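Local coordinates for putative uncharacterized protein (Dictyostelium purpureum, PDB 4R12) that probably serves as the nicastrin subunit of gamma-secretase, the endoprotease complex that cleaves membrane proteins such as Notch within the bilayer, at residues I232-S246 with N453-S465. Sequence-based numbering, arbitrary orientation.
Sequences IGADQSSFATVTLLS and NFINILYPCFTSS
Helices 234-246 and 453-463 pack antiparallel, their axes 9.3 Å apart at an angle of 158°, with Val242 set against Tyr459 and Ser246 against Ile455. The first helix belongs to nicastrin's large lobe, whose α/β fold is related to that of zinc aminopeptidases, and the second packs on it; the pair illustrates how two helices can join through apolar side chains without a single hydrogen bond between them. Val242 sits at the middle and splits its two methyls: CG1, anti to the backbone N (chi1 170°), lies over the backbone of Tyr459 and at the edge of its ring, while CG2 presses on Phe462 CB at 3.6 Å. Phe462 in turn receives Thr241 CG2 at its ring edge, 3.8 Å from CE2, and Leu458 CD1 of its own helix lies over the centre of one ring face. The other methyl of Leu458, CD2, meets Leu245 CB at 3.7 Å, the two side chains crossing nearly at right angles. Phe462 also packs edge-to-face with Phe484 and touches Leu504 and Ile505 of helix 500-512, which ties this helix pair to a third helix. At the C-terminal end of helix 453-463, Ile232 CG2 approaches the carbonyl O of Thr463 to 3.6 Å. At the opposite end Ser246 OG meets the edge of the Phe454 ring and Ile455 CG1; an alanine here would probably leave a small gap at the Phe454 ring edge and Val242 O without its second donor. Ser246 OG, 2.7 Å from Val242 O, reaches the carbonyl from 36° above its plane, on the face opposite Ser246 N.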
# COMPACT_ATOMS: atom_id res chain seq x y z
N ILE A 232 -2.24 -0.93 -7.37
CA ILE A 232 -3.38 -0.07 -7.07
C ILE A 232 -4.01 -0.47 -5.73
O ILE A 232 -4.31 0.39 -4.89
CB ILE A 232 -4.45 -0.15 -8.18
CG1 ILE A 232 -3.85 0.32 -9.51
CG2 ILE A 232 -5.72 0.65 -7.81
CD1 ILE A 232 -4.83 0.28 -10.66
N GLY A 233 -4.16 -1.79 -5.52
CA GLY A 233 -4.78 -2.33 -4.30
C GLY A 233 -6.07 -1.60 -3.92
O GLY A 233 -6.18 -1.06 -2.82
N ALA A 234 -7.03 -1.58 -4.83
CA ALA A 234 -8.25 -0.81 -4.64
C ALA A 234 -8.97 -1.24 -3.34
O ALA A 234 -9.16 -0.42 -2.44
CB ALA A 234 -9.17 -0.95 -5.85
N ASP A 235 -9.31 -2.52 -3.21
CA ASP A 235 -9.97 -2.94 -1.96
C ASP A 235 -8.96 -3.13 -0.84
O ASP A 235 -9.26 -2.85 0.32
CB ASP A 235 -10.78 -4.22 -2.14
CG ASP A 235 -11.87 -4.37 -1.08
OD1 ASP A 235 -12.38 -3.31 -0.63
OD2 ASP A 235 -12.20 -5.51 -0.67
N GLN A 236 -7.76 -3.60 -1.18
CA GLN A 236 -6.72 -3.80 -0.18
C GLN A 236 -6.47 -2.57 0.67
O GLN A 236 -6.42 -2.66 1.91
CB GLN A 236 -5.40 -4.23 -0.86
CG GLN A 236 -4.27 -4.48 0.13
CD GLN A 236 -3.01 -4.94 -0.57
OE1 GLN A 236 -2.72 -4.52 -1.70
NE2 GLN A 236 -2.25 -5.81 0.08
N SER A 237 -6.32 -1.41 0.03
CA SER A 237 -6.01 -0.18 0.74
C SER A 237 -6.67 1.09 0.18
O SER A 237 -7.19 1.91 0.93
CB SER A 237 -4.49 0.06 0.74
OG SER A 237 -3.77 -1.01 1.34
N SER A 238 -6.59 1.29 -1.13
CA SER A 238 -6.77 2.64 -1.66
C SER A 238 -8.23 3.10 -1.65
O SER A 238 -8.49 4.32 -1.58
CB SER A 238 -6.15 2.73 -3.06
OG SER A 238 -6.81 1.90 -3.99
N PHE A 239 -9.19 2.18 -1.69
CA PHE A 239 -10.58 2.62 -1.50
C PHE A 239 -10.71 3.30 -0.13
O PHE A 239 -11.23 4.42 -0.04
CB PHE A 239 -11.57 1.44 -1.64
CG PHE A 239 -13.04 1.83 -1.57
CD1 PHE A 239 -13.66 2.11 -0.35
CD2 PHE A 239 -13.82 1.83 -2.72
CE1 PHE A 239 -15.01 2.42 -0.30
CE2 PHE A 239 -15.18 2.13 -2.66
CZ PHE A 239 -15.77 2.44 -1.45
N ALA A 240 -10.22 2.64 0.93
CA ALA A 240 -10.21 3.23 2.26
C ALA A 240 -9.39 4.52 2.34
O ALA A 240 -9.78 5.48 3.01
CB ALA A 240 -9.69 2.21 3.32
N THR A 241 -8.25 4.56 1.65
CA THR A 241 -7.46 5.80 1.63
C THR A 241 -8.27 6.97 1.07
O THR A 241 -8.28 8.07 1.65
CB THR A 241 -6.17 5.61 0.82
OG1 THR A 241 -5.42 4.53 1.38
CG2 THR A 241 -5.33 6.90 0.85
N VAL A 242 -8.96 6.75 -0.05
CA VAL A 242 -9.83 7.77 -0.62
C VAL A 242 -10.94 8.16 0.35
O VAL A 242 -11.27 9.36 0.53
CB VAL A 242 -10.47 7.27 -1.93
CG1 VAL A 242 -11.56 8.22 -2.41
CG2 VAL A 242 -9.40 7.11 -3.01
N THR A 243 -11.51 7.14 0.97
CA THR A 243 -12.58 7.33 1.95
C THR A 243 -12.14 8.24 3.08
O THR A 243 -12.79 9.26 3.35
CB THR A 243 -13.03 5.98 2.55
OG1 THR A 243 -13.57 5.14 1.52
CG2 THR A 243 -14.10 6.20 3.63
N LEU A 244 -11.03 7.90 3.74
CA LEU A 244 -10.61 8.67 4.90
C LEU A 244 -10.17 10.09 4.53
O LEU A 244 -10.48 11.05 5.26
CB LEU A 244 -9.48 7.96 5.64
CG LEU A 244 -9.16 8.59 7.00
CD1 LEU A 244 -10.44 8.71 7.85
CD2 LEU A 244 -8.10 7.75 7.73
N LEU A 245 -9.48 10.26 3.41
CA LEU A 245 -9.17 11.62 2.96
C LEU A 245 -10.46 12.40 2.67
O LEU A 245 -10.53 13.60 2.97
CB LEU A 245 -8.26 11.62 1.72
CG LEU A 245 -6.81 11.18 2.00
CD1 LEU A 245 -6.07 10.88 0.69
CD2 LEU A 245 -6.06 12.26 2.80
N SER A 246 -11.47 11.73 2.12
CA SER A 246 -12.73 12.41 1.79
C SER A 246 -13.54 12.72 3.06
O SER A 246 -14.22 13.75 3.15
CB SER A 246 -13.55 11.57 0.81
OG SER A 246 -12.81 11.34 -0.39
N ASN A 453 -17.40 16.97 -4.80
CA ASN A 453 -16.44 17.41 -5.82
C ASN A 453 -15.08 16.76 -5.55
O ASN A 453 -14.44 16.23 -6.46
CB ASN A 453 -16.31 18.94 -5.84
CG ASN A 453 -15.40 19.43 -6.97
OD1 ASN A 453 -15.83 19.54 -8.13
ND2 ASN A 453 -14.15 19.72 -6.65
N PHE A 454 -14.66 16.79 -4.30
CA PHE A 454 -13.40 16.18 -3.88
C PHE A 454 -13.39 14.64 -4.07
O PHE A 454 -12.43 14.06 -4.60
CB PHE A 454 -13.12 16.54 -2.42
CG PHE A 454 -11.85 15.98 -1.87
CD1 PHE A 454 -10.66 16.69 -1.99
CD2 PHE A 454 -11.84 14.76 -1.18
CE1 PHE A 454 -9.48 16.18 -1.46
CE2 PHE A 454 -10.67 14.25 -0.66
CZ PHE A 454 -9.49 14.97 -0.78
N ILE A 455 -14.47 13.99 -3.64
CA ILE A 455 -14.62 12.53 -3.81
C ILE A 455 -14.47 12.14 -5.29
O ILE A 455 -13.72 11.23 -5.64
CB ILE A 455 -16.02 12.03 -3.25
CG1 ILE A 455 -16.06 12.13 -1.72
CG2 ILE A 455 -16.31 10.60 -3.70
CD1 ILE A 455 -17.49 12.02 -1.10
N ASN A 456 -15.16 12.88 -6.15
CA ASN A 456 -15.18 12.54 -7.58
C ASN A 456 -13.84 12.75 -8.28
O ASN A 456 -13.58 12.16 -9.33
CB ASN A 456 -16.27 13.34 -8.29
CG ASN A 456 -17.66 12.96 -7.83
OD1 ASN A 456 -17.87 11.87 -7.29
ND2 ASN A 456 -18.63 13.85 -8.05
N ILE A 457 -12.99 13.59 -7.71
CA ILE A 457 -11.63 13.75 -8.23
C ILE A 457 -10.70 12.68 -7.66
O ILE A 457 -9.96 12.01 -8.40
CB ILE A 457 -11.07 15.14 -7.89
CG1 ILE A 457 -11.76 16.22 -8.74
CG2 ILE A 457 -9.55 15.19 -8.13
CD1 ILE A 457 -11.50 17.61 -8.21
N LEU A 458 -10.76 12.49 -6.34
CA LEU A 458 -9.78 11.63 -5.66
C LEU A 458 -9.99 10.15 -5.95
O LEU A 458 -9.02 9.40 -6.07
CB LEU A 458 -9.82 11.86 -4.15
CG LEU A 458 -8.67 11.15 -3.43
CD1 LEU A 458 -7.35 11.69 -3.88
CD2 LEU A 458 -8.79 11.31 -1.91
N TYR A 459 -11.24 9.71 -6.07
CA TYR A 459 -11.52 8.28 -6.24
C TYR A 459 -10.86 7.71 -7.52
O TYR A 459 -10.05 6.77 -7.42
CB TYR A 459 -13.02 8.03 -6.22
CG TYR A 459 -13.41 6.60 -6.44
CD1 TYR A 459 -13.08 5.62 -5.50
CD2 TYR A 459 -14.11 6.22 -7.56
CE1 TYR A 459 -13.45 4.28 -5.69
CE2 TYR A 459 -14.49 4.88 -7.76
CZ TYR A 459 -14.15 3.93 -6.81
OH TYR A 459 -14.53 2.62 -7.02
N PRO A 460 -11.15 8.28 -8.70
CA PRO A 460 -10.42 7.79 -9.87
C PRO A 460 -8.92 8.07 -9.80
O PRO A 460 -8.14 7.30 -10.37
CB PRO A 460 -11.04 8.55 -11.06
CG PRO A 460 -11.96 9.54 -10.50
CD PRO A 460 -12.02 9.44 -9.03
N CYS A 461 -8.52 9.15 -9.12
CA CYS A 461 -7.10 9.45 -8.97
C CYS A 461 -6.32 8.31 -8.27
O CYS A 461 -5.20 7.98 -8.67
CB CYS A 461 -6.90 10.75 -8.20
SG CYS A 461 -5.18 11.28 -8.10
N PHE A 462 -6.90 7.71 -7.22
CA PHE A 462 -6.18 6.67 -6.50
C PHE A 462 -6.55 5.25 -6.94
O PHE A 462 -5.87 4.29 -6.55
CB PHE A 462 -6.40 6.80 -4.99
CG PHE A 462 -5.58 7.91 -4.33
CD1 PHE A 462 -4.90 8.84 -5.09
CD2 PHE A 462 -5.49 7.99 -2.94
CE1 PHE A 462 -4.13 9.84 -4.49
CE2 PHE A 462 -4.73 8.99 -2.32
CZ PHE A 462 -4.05 9.92 -3.12
N THR A 463 -7.57 5.08 -7.78
CA THR A 463 -7.93 3.71 -8.21
C THR A 463 -7.77 3.46 -9.71
O THR A 463 -7.93 2.33 -10.16
CB THR A 463 -9.39 3.35 -7.81
OG1 THR A 463 -10.32 4.20 -8.48
CG2 THR A 463 -9.58 3.49 -6.33
N SER A 464 -7.47 4.52 -10.48
CA SER A 464 -7.32 4.40 -11.94
C SER A 464 -6.12 5.12 -12.53
O SER A 464 -5.35 4.54 -13.30
CB SER A 464 -8.58 4.93 -12.66
OG SER A 464 -9.62 3.97 -12.63
N SER A 465 -6.00 6.42 -12.24
CA SER A 465 -5.01 7.26 -12.92
C SER A 465 -4.64 8.44 -12.03
O SER A 465 -5.46 9.31 -11.79
CB SER A 465 -5.54 7.75 -14.28
OG SER A 465 -4.54 8.48 -14.97